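Local coordinates for RE68036p (PDB 1SQH), which is of unknown function but may act as a glycine N-acyltransferase of the acetyltransferase superfamily, at residues A[86-90]-A[195-201]; A[40-45]-A[228-232]; A[60-64]-A[204-208]. All blocks are in the same frame, centred on the assembly; numbering follows the deposited sequence.

How the interactions relate
The three contacts tie the N-terminal part of the chain to helix 199-208, to the loop leading into it and to the turn between strands 222-228 and 234-239. Interactions 1 and 3 use the start and the end of that helix, with centres about 10 Å apart, and they meet where His-86 NE2 lies 2.7 Å from Ser-63 O, a probable hydrogen bond. Interaction 2 is centred about 11 Å from interaction 3, and Gln-42 NE2 probably bonds Leu-64 O at 2.9 Å. Interactions 1 and 2 have centres about 16 Å apart, yet Tyr-201 packs on Asp-230. Along the chain, interaction 1 nests inside interaction 3's loop, itself inside that of interaction 2.

Interaction 1: A[86-90]-A[195-201]; sequences HRDIV and GEGSLTY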
ATOM      1  N   HIS A  86      -4.865   8.465  -6.335  1.00 19.98           N
ATOM      2  CA  HIS A  86      -3.755   7.756  -6.974  1.00 21.52           C
ATOM      3  C   HIS A  86      -4.159   7.207  -8.344  1.00 22.11           C
ATOM      4  O   HIS A  86      -5.314   6.829  -8.568  1.00 21.97           O
ATOM      5  CB  HIS A  86      -3.287   6.612  -6.054  1.00 21.62           C
ATOM      6  CG  HIS A  86      -2.275   5.692  -6.673  1.00 22.97           C
ATOM      7  ND1 HIS A  86      -2.630   4.619  -7.466  1.00 21.39           N
ATOM      8  CD2 HIS A  86      -0.922   5.667  -6.592  1.00 21.94           C
ATOM      9  CE1 HIS A  86      -1.540   3.974  -7.843  1.00 22.34           C
ATOM     10  NE2 HIS A  86      -0.489   4.590  -7.326  1.00 22.11           N
ATOM     11  N   ARG A  87      -3.203   7.154  -9.261  1.00 23.97           N
ATOM     12  CA  ARG A  87      -3.485   6.659 -10.596  1.00 26.79           C
ATOM     13  C   ARG A  87      -2.492   5.611 -11.099  1.00 27.82           C
ATOM     14  O   ARG A  87      -1.276   5.780 -10.975  1.00 30.11           O
ATOM     15  CB  ARG A  87      -3.507   7.830 -11.584  1.00 27.16           C
ATOM     16  CG  ARG A  87      -3.955   7.459 -12.994  1.00 29.44           C
ATOM     17  CD  ARG A  87      -5.217   8.228 -13.350  1.00 28.88           C
ATOM     18  NE  ARG A  87      -6.427   7.413 -13.318  1.00 27.85           N
ATOM     19  CZ  ARG A  87      -7.625   7.883 -12.976  1.00 29.70           C
ATOM     20  NH1 ARG A  87      -7.766   9.155 -12.625  1.00 29.37           N
ATOM     21  NH2 ARG A  87      -8.689   7.092 -13.001  1.00 30.65           N
ATOM     22  N   ASP A  88      -3.032   4.525 -11.643  1.00 27.65           N
ATOM     23  CA  ASP A  88      -2.239   3.460 -12.248  1.00 29.39           C
ATOM     24  C   ASP A  88      -3.115   2.879 -13.366  1.00 29.66           C
ATOM     25  O   ASP A  88      -3.087   3.364 -14.492  1.00 30.08           O
ATOM     26  CB  ASP A  88      -1.869   2.373 -11.237  1.00 29.90           C
ATOM     27  CG  ASP A  88      -0.869   1.382 -11.812  1.00 29.58           C
ATOM     28  OD1 ASP A  88      -0.545   1.531 -13.009  1.00 31.37           O
ATOM     29  OD2 ASP A  88      -0.406   0.470 -11.092  1.00 29.72           O
ATOM     30  N   ILE A  89      -3.891   1.845 -13.058  1.00 30.79           N
ATOM     31  CA  ILE A  89      -4.799   1.274 -14.047  1.00 32.00           C
ATOM     32  C   ILE A  89      -6.121   2.008 -13.850  1.00 33.11           C
ATOM     33  O   ILE A  89      -6.719   2.505 -14.804  1.00 33.52           O
ATOM     34  CB  ILE A  89      -5.040  -0.222 -13.827  1.00 31.95           C
ATOM     35  CG1 ILE A  89      -3.768  -1.011 -14.148  1.00 31.44           C
ATOM     36  CG2 ILE A  89      -6.187  -0.697 -14.720  1.00 30.72           C
ATOM     37  CD1 ILE A  89      -3.959  -2.516 -14.033  1.00 27.11           C
ATOM     38  N   VAL A  90      -6.566   2.064 -12.597  1.00 32.28           N
ATOM     39  CA  VAL A  90      -7.793   2.770 -12.236  1.00 31.58           C
ATOM     40  C   VAL A  90      -7.414   3.855 -11.223  1.00 31.51           C
ATOM     41  O   VAL A  90      -6.231   4.136 -11.012  1.00 30.61           O
ATOM     42  CB  VAL A  90      -8.825   1.836 -11.574  1.00 31.76           C
ATOM     43  CG1 VAL A  90      -9.181   0.708 -12.514  1.00 32.26           C
ATOM     44  CG2 VAL A  90      -8.273   1.288 -10.268  1.00 32.65           C
ATOM     45  N   GLY A 195      -5.591  -6.471 -11.807  1.00 55.94           N
ATOM     46  CA  GLY A 195      -6.351  -5.383 -12.395  1.00 51.63           C
ATOM     47  C   GLY A 195      -6.224  -4.131 -11.547  1.00 48.29           C
ATOM     48  O   GLY A 195      -6.801  -3.093 -11.864  1.00 47.70           O
ATOM     49  N   GLU A 196      -5.459  -4.233 -10.465  1.00 45.29           N
ATOM     50  CA  GLU A 196      -5.251  -3.117  -9.548  1.00 43.16           C
ATOM     51  C   GLU A 196      -3.829  -2.588  -9.663  1.00 41.05           C
ATOM     52  O   GLU A 196      -3.567  -1.421  -9.386  1.00 40.54           O
ATOM     53  CB  GLU A 196      -5.522  -3.559  -8.104  1.00 41.84           C
ATOM     54  CG  GLU A 196      -6.986  -3.861  -7.792  1.00 40.87           C
ATOM     55  CD  GLU A 196      -7.175  -4.425  -6.392  1.00 40.73           C
ATOM     56  OE1 GLU A 196      -6.261  -4.260  -5.558  1.00 41.83           O
ATOM     57  OE2 GLU A 196      -8.237  -5.025  -6.117  1.00 39.48           O
ATOM     58  N   GLY A 197      -2.915  -3.464 -10.066  1.00 39.95           N
ATOM     59  CA  GLY A 197      -1.523  -3.081 -10.222  1.00 38.05           C
ATOM     60  C   GLY A 197      -1.071  -3.387 -11.636  1.00 35.70           C
ATOM     61  O   GLY A 197      -1.366  -4.458 -12.164  1.00 35.59           O
ATOM     62  N   SER A 198      -0.349  -2.455 -12.250  1.00 34.35           N
ATOM     63  CA  SER A 198       0.122  -2.632 -13.622  1.00 32.52           C
ATOM     64  C   SER A 198       1.569  -3.099 -13.691  1.00 31.58           C
ATOM     65  O   SER A 198       2.317  -2.997 -12.714  1.00 30.96           O
ATOM     66  CB  SER A 198       0.019  -1.319 -14.384  1.00 32.07           C
ATOM     67  OG  SER A 198       1.070  -0.453 -13.988  1.00 29.91           O
ATOM     68  N   LEU A 199       1.960  -3.583 -14.869  1.00 30.86           N
ATOM     69  CA  LEU A 199       3.318  -4.061 -15.104  1.00 31.00           C
ATOM     70  C   LEU A 199       4.290  -2.907 -14.871  1.00 31.26           C
ATOM     71  O   LEU A 199       5.342  -3.077 -14.245  1.00 31.41           O
ATOM     72  CB  LEU A 199       3.461  -4.547 -16.547  1.00 29.60           C
ATOM     73  CG  LEU A 199       4.494  -5.613 -16.918  1.00 29.53           C
ATOM     74  CD1 LEU A 199       4.611  -5.635 -18.431  1.00 29.88           C
ATOM     75  CD2 LEU A 199       5.842  -5.335 -16.281  1.00 28.48           C
ATOM     76  N   THR A 200       3.926  -1.731 -15.379  1.00 32.31           N
ATOM     77  CA  THR A 200       4.766  -0.556 -15.241  1.00 33.08           C
ATOM     78  C   THR A 200       4.861  -0.087 -13.787  1.00 31.96           C
ATOM     79  O   THR A 200       5.875   0.489 -13.389  1.00 31.80           O
ATOM     80  CB  THR A 200       4.296   0.585 -16.189  1.00 35.62           C
ATOM     81  OG1 THR A 200       4.731   1.853 -15.677  1.00 38.69           O
ATOM     82  CG2 THR A 200       2.787   0.565 -16.364  1.00 36.51           C
ATOM     83  N   TYR A 201       3.824  -0.347 -12.991  1.00 30.22           N
ATOM     84  CA  TYR A 201       3.857   0.000 -11.569  1.00 27.88           C
ATOM     85  C   TYR A 201       4.939  -0.876 -10.955  1.00 26.90           C
ATOM     86  O   TYR A 201       5.832  -0.384 -10.267  1.00 26.31           O
ATOM     87  CB  TYR A 201       2.515  -0.306 -10.894  1.00 26.48           C
ATOM     88  CG  TYR A 201       2.537  -0.241  -9.370  1.00 26.64           C
ATOM     89  CD1 TYR A 201       3.202   0.787  -8.700  1.00 25.34           C
ATOM     90  CD2 TYR A 201       1.836  -1.174  -8.600  1.00 26.65           C
ATOM     91  CE1 TYR A 201       3.163   0.888  -7.300  1.00 26.98           C
ATOM     92  CE2 TYR A 201       1.789  -1.082  -7.200  1.00 25.09           C
ATOM     93  CZ  TYR A 201       2.452  -0.049  -6.561  1.00 26.15           C
ATOM     94  OH  TYR A 201       2.389   0.070  -5.188  1.00 27.75           O
TER
HETATM   95  O   HOH W   1      -4.653   1.002 -10.758  1.00 24.07           O
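Asp-88 holds the start of helix 199-208 through two hydrogen bonds to one residue, Ser-198. The hydroxyl Ser-198 OG donates to Asp-88 OD1 over 2.7 Å, meeting the syn lone pair, while the backbone Ser-198 N reaches Asp-88 OD2 at 3.1 Å from above the carboxylate plane. Asp-88 reaches this turn because its CG stands opposite the backbone N (chi1 -171°). Ser-198 is the N-cap: its OG, while giving its proton to the aspartate, accepts from Tyr-201 N at 2.9 Å. The carboxylate thus probably steadies the capping hydroxyl's orientation, and its charge beside the helix N-terminus is probably favourable.

A water adds a bridge, accepting from Ile-89 N at 2.6 Å and donating to Glu-196 O at 3.0 Å.

Ile-89 supplies the packing. It lays its CG1 branch along the glycine-rich loop, CD1 lying 3.6 Å from Gly-195 O and CG1 touching the CB of Ser-198. Separate from this is a close C...O approach, Tyr-201 CB lying 3.0 Å from Asp-88 OD2, the two side chains crossing nearly at right angles.

The contact lies at the surface, where strand 82-87 ends and turns toward strand 91-96. The carboxylate of Glu-196 forms a salt bridge with Arg-150, in strand 147-157, and His-188 of helix 184-189 donates to Gly-197 O.

Interaction 2: A[40-45]-A[228-232]; sequences YNQRKW and QNDFS
An Asx turn in the connection between strands 222-228 and 234-239 lies against helix 34-51, with Asn-41 and Ser-232 at the centre of the contact. Within the turn, Asn-229 OD1 accepts from Phe-231 N, and also from Gly-233 N. Across the contact, Ser-232 OG donates to Asn-41 OD1 at 2.8 Å, in the carbonyl plane and on a lone pair, with a C=O...donor angle of 117°. The same hydroxyl accepts from Lys-44 NZ at 2.9 Å, so two residues one helical turn apart grip one buried oxygen. A bend in the lysine chain at chi3 (64°) brings its ammonium group there, and Glu-264 gives that charge its salt-bridge partner. On the other side of the amide, a water accepts from Asn-41 ND2 at 2.7 Å and donates to Asp-230 O at 2.7 Å. Asn-41 ND2 also lies 3.2 Å above one face of the Trp-45 ring, toward the rim, while Trp-45 CH2 packs 3.6 Å from Asp-230 CA. The edge of the Tyr-40 ring borders Ser-232 OG. This buried patch is flanked by helix 199-208, where Leu-205 touches Trp-45; helix 15-29 packs on Tyr-40 through Leu-22.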
ATOM      1  N   TYR A  40       4.066   8.881   5.142  1.00 22.54           N
ATOM      2  CA  TYR A  40       5.508   8.734   5.236  1.00 21.79           C
ATOM      3  C   TYR A  40       6.054   8.149   3.925  1.00 21.71           C
ATOM      4  O   TYR A  40       7.019   8.660   3.344  1.00 20.74           O
ATOM      5  CB  TYR A  40       5.848   7.797   6.391  1.00 22.64           C
ATOM      6  CG  TYR A  40       7.268   7.310   6.345  1.00 22.55           C
ATOM      7  CD1 TYR A  40       8.299   8.061   6.897  1.00 21.86           C
ATOM      8  CD2 TYR A  40       7.587   6.108   5.716  1.00 20.90           C
ATOM      9  CE1 TYR A  40       9.622   7.623   6.831  1.00 21.77           C
ATOM     10  CE2 TYR A  40       8.897   5.667   5.636  1.00 22.43           C
ATOM     11  CZ  TYR A  40       9.912   6.425   6.200  1.00 21.95           C
ATOM     12  OH  TYR A  40      11.210   5.951   6.161  1.00 24.03           O
ATOM     13  N   ASN A  41       5.427   7.076   3.461  1.00 21.17           N
ATOM     14  CA  ASN A  41       5.880   6.433   2.243  1.00 22.40           C
ATOM     15  C   ASN A  41       5.840   7.343   1.020  1.00 24.22           C
ATOM     16  O   ASN A  41       6.839   7.447   0.286  1.00 24.27           O
ATOM     17  CB  ASN A  41       5.053   5.181   1.964  1.00 22.18           C
ATOM     18  CG  ASN A  41       5.502   4.469   0.711  1.00 20.62           C
ATOM     19  OD1 ASN A  41       6.517   3.784   0.698  1.00 16.14           O
ATOM     20  ND2 ASN A  41       4.754   4.654  -0.363  1.00 22.70           N
ATOM     21  N   GLN A  42       4.702   8.002   0.798  1.00 24.11           N
ATOM     22  CA  GLN A  42       4.569   8.873  -0.362  1.00 23.56           C
ATOM     23  C   GLN A  42       5.635   9.956  -0.387  1.00 24.01           C
ATOM     24  O   GLN A  42       6.300  10.157  -1.402  1.00 23.07           O
ATOM     25  CB  GLN A  42       3.190   9.521  -0.406  1.00 24.91           C
ATOM     26  CG  GLN A  42       2.945  10.293  -1.708  1.00 25.10           C
ATOM     27  CD  GLN A  42       3.166   9.413  -2.932  1.00 24.71           C
ATOM     28  OE1 GLN A  42       2.421   8.461  -3.160  1.00 24.95           O
ATOM     29  NE2 GLN A  42       4.204   9.714  -3.709  1.00 23.99           N
ATOM     30  N   ARG A  43       5.801  10.656   0.729  1.00 23.81           N
ATOM     31  CA  ARG A  43       6.803  11.706   0.789  1.00 23.72           C
ATOM     32  C   ARG A  43       8.210  11.140   0.584  1.00 24.75           C
ATOM     33  O   ARG A  43       9.081  11.828   0.044  1.00 25.71           O
ATOM     34  CB  ARG A  43       6.701  12.463   2.113  1.00 22.96           C
ATOM     35  CG  ARG A  43       5.422  13.283   2.200  1.00 23.30           C
ATOM     36  CD  ARG A  43       5.334  14.293   1.053  1.00 23.75           C
ATOM     37  NE  ARG A  43       6.205  15.449   1.273  1.00 24.55           N
ATOM     38  CZ  ARG A  43       6.690  16.221   0.301  1.00 24.13           C
ATOM     39  NH1 ARG A  43       6.399  15.957  -0.970  1.00 21.18           N
ATOM     40  NH2 ARG A  43       7.452  17.263   0.604  1.00 24.42           N
ATOM     41  N   LYS A  44       8.440   9.894   1.002  1.00 22.85           N
ATOM     42  CA  LYS A  44       9.748   9.287   0.796  1.00 22.92           C
ATOM     43  C   LYS A  44       9.984   9.180  -0.709  1.00 24.49           C
ATOM     44  O   LYS A  44      11.055   9.557  -1.210  1.00 23.53           O
ATOM     45  CB  LYS A  44       9.816   7.893   1.415  1.00 23.42           C
ATOM     46  CG  LYS A  44      11.153   7.186   1.156  1.00 24.63           C
ATOM     47  CD  LYS A  44      11.262   5.846   1.883  1.00 20.75           C
ATOM     48  CE  LYS A  44      10.240   4.848   1.374  1.00 19.81           C
ATOM     49  NZ  LYS A  44      10.431   3.516   2.011  1.00 15.94           N
ATOM     50  N   TRP A  45       8.972   8.672  -1.423  1.00 22.65           N
ATOM     51  CA  TRP A  45       9.057   8.527  -2.873  1.00 23.57           C
ATOM     52  C   TRP A  45       9.189   9.893  -3.546  1.00 25.58           C
ATOM     53  O   TRP A  45       9.994  10.059  -4.472  1.00 24.43           O
ATOM     54  CB  TRP A  45       7.816   7.819  -3.437  1.00 20.84           C
ATOM     55  CG  TRP A  45       7.797   6.326  -3.241  1.00 20.21           C
ATOM     56  CD1 TRP A  45       8.866   5.510  -2.975  1.00 19.34           C
ATOM     57  CD2 TRP A  45       6.654   5.466  -3.351  1.00 19.43           C
ATOM     58  NE1 TRP A  45       8.455   4.200  -2.912  1.00 17.63           N
ATOM     59  CE2 TRP A  45       7.105   4.143  -3.139  1.00 19.10           C
ATOM     60  CE3 TRP A  45       5.291   5.688  -3.613  1.00 20.09           C
ATOM     61  CZ2 TRP A  45       6.239   3.041  -3.180  1.00 18.13           C
ATOM     62  CZ3 TRP A  45       4.431   4.592  -3.656  1.00 20.44           C
ATOM     63  CH2 TRP A  45       4.912   3.283  -3.440  1.00 19.17           C
ATOM     64  N   GLN A 228       8.778  -4.286  -1.393  1.00 25.01           N
ATOM     65  CA  GLN A 228       8.545  -3.314  -0.335  1.00 22.30           C
ATOM     66  C   GLN A 228       7.256  -2.725  -0.908  1.00 20.51           C
ATOM     67  O   GLN A 228       7.141  -2.608  -2.125  1.00 18.81           O
ATOM     68  CB  GLN A 228       9.622  -2.229  -0.297  1.00 23.03           C
ATOM     69  CG  GLN A 228       9.397  -1.237   0.849  1.00 20.79           C
ATOM     70  CD  GLN A 228      10.579  -0.318   1.078  1.00 20.87           C
ATOM     71  OE1 GLN A 228      10.737   0.246   2.164  1.00 26.06           O
ATOM     72  NE2 GLN A 228      11.408  -0.153   0.061  1.00 18.30           N
ATOM     73  N   ASN A 229       6.291  -2.353  -0.075  1.00 21.28           N
ATOM     74  CA  ASN A 229       5.034  -1.841  -0.623  1.00 18.66           C
ATOM     75  C   ASN A 229       4.799  -0.339  -0.490  1.00 19.51           C
ATOM     76  O   ASN A 229       5.707   0.414  -0.127  1.00 17.04           O
ATOM     77  CB  ASN A 229       3.853  -2.617  -0.022  1.00 18.02           C
ATOM     78  CG  ASN A 229       3.608  -2.288   1.431  1.00 18.74           C
ATOM     79  OD1 ASN A 229       4.337  -1.506   2.044  1.00 19.09           O
ATOM     80  ND2 ASN A 229       2.564  -2.881   1.995  1.00 19.32           N
ATOM     81  N   ASP A 230       3.576   0.099  -0.791  1.00 18.34           N
ATOM     82  CA  ASP A 230       3.259   1.517  -0.723  1.00 21.43           C
ATOM     83  C   ASP A 230       3.040   2.047   0.697  1.00 22.07           C
ATOM     84  O   ASP A 230       2.545   3.161   0.894  1.00 23.73           O
ATOM     85  CB  ASP A 230       2.064   1.853  -1.637  1.00 22.28           C
ATOM     86  CG  ASP A 230       0.904   0.859  -1.509  1.00 25.09           C
ATOM     87  OD1 ASP A 230       1.044  -0.183  -0.829  1.00 21.24           O
ATOM     88  OD2 ASP A 230      -0.160   1.127  -2.114  1.00 26.98           O
ATOM     89  N   PHE A 231       3.425   1.238   1.680  1.00 19.02           N
ATOM     90  CA  PHE A 231       3.342   1.620   3.085  1.00 19.19           C
ATOM     91  C   PHE A 231       4.743   1.396   3.666  1.00 19.63           C
ATOM     92  O   PHE A 231       4.936   1.395   4.887  1.00 17.30           O
ATOM     93  CB  PHE A 231       2.327   0.757   3.851  1.00 16.74           C
ATOM     94  CG  PHE A 231       0.891   1.117   3.578  1.00 15.57           C
ATOM     95  CD1 PHE A 231       0.208   0.555   2.501  1.00 13.37           C
ATOM     96  CD2 PHE A 231       0.226   2.037   4.396  1.00 16.40           C
ATOM     97  CE1 PHE A 231      -1.125   0.900   2.232  1.00 14.57           C
ATOM     98  CE2 PHE A 231      -1.101   2.399   4.145  1.00 16.77           C
ATOM     99  CZ  PHE A 231      -1.785   1.826   3.059  1.00 18.10           C
ATOM    100  N   SER A 232       5.707   1.208   2.762  1.00 20.07           N
ATOM    101  CA  SER A 232       7.112   0.970   3.104  1.00 20.30           C
ATOM    102  C   SER A 232       7.296  -0.328   3.862  1.00 19.16           C
ATOM    103  O   SER A 232       8.359  -0.581   4.437  1.00 18.34           O
ATOM    104  CB  SER A 232       7.680   2.131   3.925  1.00 20.82           C
ATOM    105  OG  SER A 232       7.741   3.304   3.138  1.00 19.39           O
TER
HETATM  106  O   HOH W   2       2.323   5.676  -0.074  1.00 12.19           O

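Interaction 3: A[60-64]-A[204-208]; sequences NHISL and ALVRF
The backbones come nearest at His-61 and Ala-204, whose CA atoms are 6.1 Å apart, where the loop 60-64, with its short 3-10 turn, meets helix 199-208. Leu-64 makes the apolar contact: its CD1 presses on Ala-204 CB at 3.5 Å, tighter than usual van der Waals contact, and its CD2 touches both that methyl and, at 3.6 Å, Phe-208 CD2. His-61 meets Phe-208 rim to rim, His-61 CD2 lying 3.5 Å from Phe-208 CE2 and the ring planes inclined at 67°, so neither ring covers the other's face. Arg-207, fully extended from CG to NE, carries its guanidinium to the edge of the imidazole, where Arg-207 NH1 lies 3.1 Å from His-61 NE2, the planes turned 73° apart. Phe-208 CZ also sits over a face of this guanidinium, toward the rim. At the other side of the imidazole, Asp-58 OD2 binds His-61 ND1 and thereby limits the turning of the ring. Replacing His-61 by alanine would take away the imidazole and would probably leave Asp-58 without this mate and open a gap beside the Phe-208 rim. Helix 34-51 borders this partly buried patch: Leu-49 packs on Leu-64 and Phe-208, and Gln-48 on Phe-208.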
ATOM      1  N   ASN A  60       5.068   6.794 -16.847  1.00 42.66           N
ATOM      2  CA  ASN A  60       5.526   5.502 -16.346  1.00 42.79           C
ATOM      3  C   ASN A  60       6.037   5.488 -14.899  1.00 41.73           C
ATOM      4  O   ASN A  60       6.708   4.551 -14.468  1.00 41.22           O
ATOM      5  CB  ASN A  60       6.548   4.864 -17.308  1.00 44.27           C
ATOM      6  CG  ASN A  60       7.756   5.732 -17.554  1.00 45.82           C
ATOM      7  OD1 ASN A  60       8.380   6.224 -16.612  1.00 47.56           O
ATOM      8  ND2 ASN A  60       8.112   5.910 -18.829  1.00 43.70           N
ATOM      9  N   HIS A  61       5.695   6.529 -14.148  1.00 39.90           N
ATOM     10  CA  HIS A  61       6.062   6.612 -12.736  1.00 38.14           C
ATOM     11  C   HIS A  61       4.903   7.192 -11.931  1.00 35.92           C
ATOM     12  O   HIS A  61       5.011   7.364 -10.720  1.00 34.23           O
ATOM     13  CB  HIS A  61       7.303   7.480 -12.520  1.00 38.73           C
ATOM     14  CG  HIS A  61       8.589   6.812 -12.896  1.00 40.27           C
ATOM     15  ND1 HIS A  61       9.031   6.718 -14.198  1.00 40.08           N
ATOM     16  CD2 HIS A  61       9.544   6.226 -12.133  1.00 40.18           C
ATOM     17  CE1 HIS A  61      10.204   6.110 -14.221  1.00 39.78           C
ATOM     18  NE2 HIS A  61      10.537   5.801 -12.981  1.00 38.76           N
ATOM     19  N   ILE A  62       3.792   7.490 -12.603  1.00 33.98           N
ATOM     20  CA  ILE A  62       2.637   8.050 -11.917  1.00 34.66           C
ATOM     21  C   ILE A  62       2.131   7.159 -10.786  1.00 33.26           C
ATOM     22  O   ILE A  62       1.553   7.650  -9.817  1.00 31.21           O
ATOM     23  CB  ILE A  62       1.460   8.282 -12.866  1.00 35.30           C
ATOM     24  CG1 ILE A  62       1.142   6.992 -13.610  1.00 37.03           C
ATOM     25  CG2 ILE A  62       1.774   9.412 -13.823  1.00 39.23           C
ATOM     26  CD1 ILE A  62      -0.289   6.901 -14.064  1.00 38.47           C
ATOM     27  N   SER A  63       2.336   5.853 -10.920  1.00 32.27           N
ATOM     28  CA  SER A  63       1.887   4.904  -9.904  1.00 31.82           C
ATOM     29  C   SER A  63       2.605   5.165  -8.574  1.00 30.40           C
ATOM     30  O   SER A  63       2.164   4.707  -7.522  1.00 29.06           O
ATOM     31  CB  SER A  63       2.147   3.468 -10.369  1.00 31.86           C
ATOM     32  OG  SER A  63       3.539   3.204 -10.436  1.00 31.79           O
ATOM     33  N   LEU A  64       3.702   5.915  -8.640  1.00 29.91           N
ATOM     34  CA  LEU A  64       4.488   6.270  -7.459  1.00 30.13           C
ATOM     35  C   LEU A  64       4.138   7.676  -6.936  1.00 30.48           C
ATOM     36  O   LEU A  64       4.861   8.245  -6.111  1.00 30.46           O
ATOM     37  CB  LEU A  64       5.981   6.196  -7.792  1.00 29.29           C
ATOM     38  CG  LEU A  64       6.698   4.869  -7.512  1.00 32.07           C
ATOM     39  CD1 LEU A  64       5.873   3.704  -8.012  1.00 32.27           C
ATOM     40  CD2 LEU A  64       8.077   4.877  -8.165  1.00 33.79           C
ATOM     41  N   ALA A 204       8.333   0.279 -11.663  1.00 24.40           N
ATOM     42  CA  ALA A 204       8.714   1.460 -10.891  1.00 26.39           C
ATOM     43  C   ALA A 204       9.179   1.016  -9.494  1.00 26.61           C
ATOM     44  O   ALA A 204      10.175   1.531  -8.961  1.00 27.19           O
ATOM     45  CB  ALA A 204       7.530   2.424 -10.775  1.00 25.92           C
ATOM     46  N   LEU A 205       8.457   0.053  -8.916  1.00 25.57           N
ATOM     47  CA  LEU A 205       8.781  -0.482  -7.596  1.00 25.59           C
ATOM     48  C   LEU A 205      10.134  -1.197  -7.528  1.00 26.19           C
ATOM     49  O   LEU A 205      10.849  -1.094  -6.529  1.00 25.89           O
ATOM     50  CB  LEU A 205       7.679  -1.436  -7.126  1.00 24.84           C
ATOM     51  CG  LEU A 205       6.408  -0.792  -6.565  1.00 27.10           C
ATOM     52  CD1 LEU A 205       5.348  -1.851  -6.281  1.00 25.60           C
ATOM     53  CD2 LEU A 205       6.765  -0.040  -5.291  1.00 24.51           C
ATOM     54  N   VAL A 206      10.490  -1.939  -8.570  1.00 27.20           N
ATOM     55  CA  VAL A 206      11.772  -2.625  -8.538  1.00 28.57           C
ATOM     56  C   VAL A 206      12.861  -1.569  -8.623  1.00 27.82           C
ATOM     57  O   VAL A 206      13.972  -1.770  -8.149  1.00 27.91           O
ATOM     58  CB  VAL A 206      11.927  -3.632  -9.708  1.00 29.06           C
ATOM     59  CG1 VAL A 206      11.725  -2.929 -11.024  1.00 32.53           C
ATOM     60  CG2 VAL A 206      13.313  -4.274  -9.667  1.00 29.16           C
ATOM     61  N   ARG A 207      12.522  -0.422  -9.198  1.00 28.52           N
ATOM     62  CA  ARG A 207      13.496   0.649  -9.345  1.00 30.04           C
ATOM     63  C   ARG A 207      13.704   1.510  -8.099  1.00 29.20           C
ATOM     64  O   ARG A 207      14.846   1.734  -7.674  1.00 28.11           O
ATOM     65  CB  ARG A 207      13.117   1.561 -10.519  1.00 31.68           C
ATOM     66  CG  ARG A 207      14.112   2.689 -10.740  1.00 35.00           C
ATOM     67  CD  ARG A 207      13.733   3.593 -11.898  1.00 37.37           C
ATOM     68  NE  ARG A 207      14.698   4.684 -12.026  1.00 41.15           N
ATOM     69  CZ  ARG A 207      14.574   5.706 -12.867  1.00 40.68           C
ATOM     70  NH1 ARG A 207      13.517   5.789 -13.665  1.00 42.00           N
ATOM     71  NH2 ARG A 207      15.512   6.643 -12.911  1.00 39.52           N
ATOM     72  N   PHE A 208      12.603   1.983  -7.515  1.00 28.17           N
ATOM     73  CA  PHE A 208      12.667   2.858  -6.346  1.00 25.43           C
ATOM     74  C   PHE A 208      12.407   2.255  -4.972  1.00 24.85           C
ATOM     75  O   PHE A 208      12.652   2.908  -3.949  1.00 25.70           O
ATOM     76  CB  PHE A 208      11.737   4.038  -6.578  1.00 25.43           C
ATOM     77  CG  PHE A 208      12.234   4.969  -7.630  1.00 27.62           C
ATOM     78  CD1 PHE A 208      13.337   5.782  -7.381  1.00 27.13           C
ATOM     79  CD2 PHE A 208      11.651   4.996  -8.890  1.00 26.80           C
ATOM     80  CE1 PHE A 208      13.852   6.612  -8.374  1.00 26.31           C
ATOM     81  CE2 PHE A 208      12.162   5.823  -9.891  1.00 26.56           C
ATOM     82  CZ  PHE A 208      13.263   6.628  -9.629  1.00 26.91           C
TER